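Sugar phosphate isomerase/epimerase (Parabacteroides distasonis, PDB 3OBE) probably acts as an isomerase, perhaps on sugar phosphates, built on a xylose isomerase-like TIM barrel. Local coordinates at residues 147-152 against 206-211. Numbering follows the deposited sequence.
Sequences VVSEIF and KNTDPD
Ser-149 meets Asn-207 and Thr-208, and Phe-152 meets Thr-208, in a small, buried van der Waals contact on the outer helical layer of the xylose isomerase-like TIM barrel. Helix 142-160 packs here against the segment that leads from helix 200-207 into barrel strand 213-218. The nearest CA atoms across the contact, those of Ser-149 and Thr-208, are 5.6 Å apart. Ser-149 is the centre of the contact. Its CB lies 3.4 Å from Asn-207 O, and its OG comes within 3.5 Å of Asn-207 CB. The hydroxyl sits beside its own backbone N (chi1 -59°) and bonds back to Ala-145 O, one turn earlier in the helix. Its polar need is thus met within the helix while its flank rests on Asn-207. The amide of Asn-207 turns back to its own helix, where ND2 bonds to Leu-203 O. Thr-208 divides its two branches. OG1 is held by Phe-204 O and Arg-239 NH2, while CG2 faces the helix and touches Ser-149 CB at 3.8 Å. Asn-153, further along helix 142-160, adds a polar tie by accepting from Asp-209 N through OD1. The ring of Phe-152 lies among the rings of Trp-166, Tyr-168 and Phe-204, and Val-148 CG1 sits 3.4 Å above one face, near the rim. What Phe-152 offers Thr-208 is its CB, 4.3 Å from the CG2 methyl.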
ATOM      1  N   VAL A 147     -11.554  18.735   1.798  1.00 15.95           N
ATOM      2  CA  VAL A 147     -10.681  19.316   0.796  1.00 16.65           C
ATOM      3  C   VAL A 147      -9.632  18.283   0.350  1.00 15.75           C
ATOM      4  O   VAL A 147      -9.323  18.167  -0.869  1.00 16.55           O
ATOM      5  CB  VAL A 147      -9.982  20.635   1.254  1.00 17.79           C
ATOM      6  CG1 VAL A 147      -9.026  21.154   0.116  1.00 19.35           C
ATOM      7  CG2 VAL A 147     -11.043  21.736   1.568  1.00 19.53           C
ATOM      8  N   VAL A 148      -9.088  17.556   1.308  1.00 14.89           N
ATOM      9  CA  VAL A 148      -8.185  16.480   0.999  1.00 13.52           C
ATOM     10  C   VAL A 148      -8.868  15.448   0.107  1.00 14.23           C
ATOM     11  O   VAL A 148      -8.286  14.999  -0.883  1.00 14.47           O
ATOM     12  CB  VAL A 148      -7.550  15.828   2.288  1.00 12.97           C
ATOM     13  CG1 VAL A 148      -6.842  14.496   1.932  1.00 12.19           C
ATOM     14  CG2 VAL A 148      -6.564  16.789   2.912  1.00 14.18           C
ATOM     15  N   SER A 149     -10.101  15.082   0.438  1.00 14.97           N
ATOM     16  CA  SER A 149     -10.818  14.106  -0.381  1.00 14.08           C
ATOM     17  C   SER A 149     -11.003  14.597  -1.824  1.00 15.35           C
ATOM     18  O   SER A 149     -10.917  13.792  -2.756  1.00 14.81           O
ATOM     19  CB  SER A 149     -12.168  13.738   0.220  1.00 14.94           C
ATOM     20  OG  SER A 149     -11.993  13.203   1.514  1.00 15.84           O
ATOM     21  N   GLU A 150     -11.265  15.892  -2.002  1.00 15.14           N
ATOM     22  CA  GLU A 150     -11.440  16.462  -3.332  1.00 17.04           C
ATOM     23  C   GLU A 150     -10.167  16.360  -4.154  1.00 16.52           C
ATOM     24  O   GLU A 150     -10.219  16.065  -5.339  1.00 16.94           O
ATOM     25  CB  GLU A 150     -11.859  17.916  -3.257  1.00 17.07           C
ATOM     26  CG  GLU A 150     -13.238  18.073  -2.676  1.00 21.04           C
ATOM     27  CD  GLU A 150     -13.681  19.486  -2.504  1.00 25.12           C
ATOM     28  OE1 GLU A 150     -13.068  20.409  -3.095  1.00 26.73           O
ATOM     29  OE2 GLU A 150     -14.721  19.650  -1.784  1.00 27.77           O
ATOM     30  N   ILE A 151      -9.029  16.590  -3.515  1.00 15.86           N
ATOM     31  CA  ILE A 151      -7.713  16.454  -4.137  1.00 15.89           C
ATOM     32  C   ILE A 151      -7.424  14.977  -4.500  1.00 15.42           C
ATOM     33  O   ILE A 151      -6.935  14.686  -5.585  1.00 14.93           O
ATOM     34  CB  ILE A 151      -6.621  16.985  -3.198  1.00 15.65           C
ATOM     35  CG1 ILE A 151      -6.737  18.524  -3.127  1.00 17.18           C
ATOM     36  CG2 ILE A 151      -5.248  16.518  -3.695  1.00 16.22           C
ATOM     37  CD1 ILE A 151      -5.979  19.242  -1.971  1.00 17.21           C
ATOM     38  N   PHE A 152      -7.758  14.067  -3.608  1.00 14.66           N
ATOM     39  CA  PHE A 152      -7.661  12.608  -3.889  1.00 14.28           C
ATOM     40  C   PHE A 152      -8.519  12.183  -5.077  1.00 14.77           C
ATOM     41  O   PHE A 152      -8.050  11.452  -5.916  1.00 15.08           O
ATOM     42  CB  PHE A 152      -8.027  11.795  -2.653  1.00 13.52           C
ATOM     43  CG  PHE A 152      -7.019  11.854  -1.513  1.00 12.69           C
ATOM     44  CD1 PHE A 152      -5.789  12.470  -1.621  1.00 13.71           C
ATOM     45  CD2 PHE A 152      -7.342  11.232  -0.335  1.00 14.13           C
ATOM     46  CE1 PHE A 152      -4.895  12.426  -0.559  1.00 13.69           C
ATOM     47  CE2 PHE A 152      -6.469  11.161   0.704  1.00 13.34           C
ATOM     48  CZ  PHE A 152      -5.249  11.778   0.597  1.00 13.49           C
ATOM     49  N   LYS A 206     -16.268   8.454   2.680  1.00 17.05           N
ATOM     50  CA  LYS A 206     -17.555   9.064   2.325  1.00 18.30           C
ATOM     51  C   LYS A 206     -17.440  10.214   1.368  1.00 19.13           C
ATOM     52  O   LYS A 206     -18.409  10.525   0.643  1.00 19.71           O
ATOM     53  CB  LYS A 206     -18.333   9.477   3.552  1.00 20.55           C
ATOM     54  CG  LYS A 206     -18.520   8.289   4.489  1.00 27.19           C
ATOM     55  CD  LYS A 206     -19.878   7.811   4.678  1.00 35.52           C
ATOM     56  CE  LYS A 206     -19.993   7.125   6.027  1.00 38.01           C
ATOM     57  NZ  LYS A 206     -21.331   6.553   6.234  1.00 44.23           N
ATOM     58  N   ASN A 207     -16.267  10.839   1.301  1.00 16.99           N
ATOM     59  CA  ASN A 207     -16.083  12.004   0.444  1.00 17.58           C
ATOM     60  C   ASN A 207     -15.243  11.747  -0.813  1.00 17.74           C
ATOM     61  O   ASN A 207     -14.930  12.680  -1.535  1.00 18.35           O
ATOM     62  CB  ASN A 207     -15.500  13.166   1.265  1.00 17.34           C
ATOM     63  CG  ASN A 207     -16.537  13.733   2.214  1.00 18.09           C
ATOM     64  OD1 ASN A 207     -17.475  14.388   1.776  1.00 18.61           O
ATOM     65  ND2 ASN A 207     -16.416  13.424   3.501  1.00 18.45           N
ATOM     66  N   THR A 208     -14.932  10.478  -1.081  1.00 18.23           N
ATOM     67  CA  THR A 208     -14.246  10.086  -2.327  1.00 17.30           C
ATOM     68  C   THR A 208     -15.142   9.176  -3.156  1.00 18.26           C
ATOM     69  O   THR A 208     -15.997   8.483  -2.634  1.00 18.06           O
ATOM     70  CB  THR A 208     -12.888   9.397  -2.097  1.00 16.99           C
ATOM     71  OG1 THR A 208     -13.018   8.276  -1.226  1.00 14.94           O
ATOM     72  CG2 THR A 208     -11.903  10.375  -1.460  1.00 14.73           C
ATOM     73  N   ASP A 209     -14.962   9.278  -4.457  1.00 17.55           N
ATOM     74  CA  ASP A 209     -15.739   8.514  -5.430  1.00 19.09           C
ATOM     75  C   ASP A 209     -15.145   7.148  -5.597  1.00 17.59           C
ATOM     76  O   ASP A 209     -13.960   7.062  -5.970  1.00 17.99           O
ATOM     77  CB  ASP A 209     -15.635   9.255  -6.765  1.00 20.06           C
ATOM     78  CG  ASP A 209     -16.509   8.683  -7.859  1.00 25.52           C
ATOM     79  OD1 ASP A 209     -16.849   7.468  -7.892  1.00 30.13           O
ATOM     80  OD2 ASP A 209     -16.822   9.491  -8.775  1.00 29.75           O
ATOM     81  N   PRO A 210     -15.956   6.064  -5.448  1.00 19.45           N
ATOM     82  CA  PRO A 210     -15.412   4.704  -5.609  1.00 19.86           C
ATOM     83  C   PRO A 210     -14.763   4.454  -6.968  1.00 19.98           C
ATOM     84  O   PRO A 210     -13.875   3.634  -7.055  1.00 20.57           O
ATOM     85  CB  PRO A 210     -16.624   3.777  -5.413  1.00 19.97           C
ATOM     86  CG  PRO A 210     -17.684   4.626  -4.704  1.00 23.55           C
ATOM     87  CD  PRO A 210     -17.358   6.079  -4.964  1.00 21.01           C
ATOM     88  N   ASP A 211     -15.206   5.145  -8.007  1.00 21.09           N
ATOM     89  CA  ASP A 211     -14.620   4.977  -9.342  1.00 23.08           C
ATOM     90  C   ASP A 211     -13.302   5.732  -9.517  1.00 22.08           C
ATOM     91  O   ASP A 211     -12.567   5.493 -10.482  1.00 24.40           O
ATOM     92  CB  ASP A 211     -15.645   5.383 -10.417  1.00 26.16           C
ATOM     93  CG  ASP A 211     -16.900   4.470 -10.423  1.00 32.46           C
ATOM     94  OD1 ASP A 211     -16.779   3.268 -10.048  1.00 40.85           O
ATOM     95  OD2 ASP A 211     -17.995   4.974 -10.794  1.00 40.37           O
TER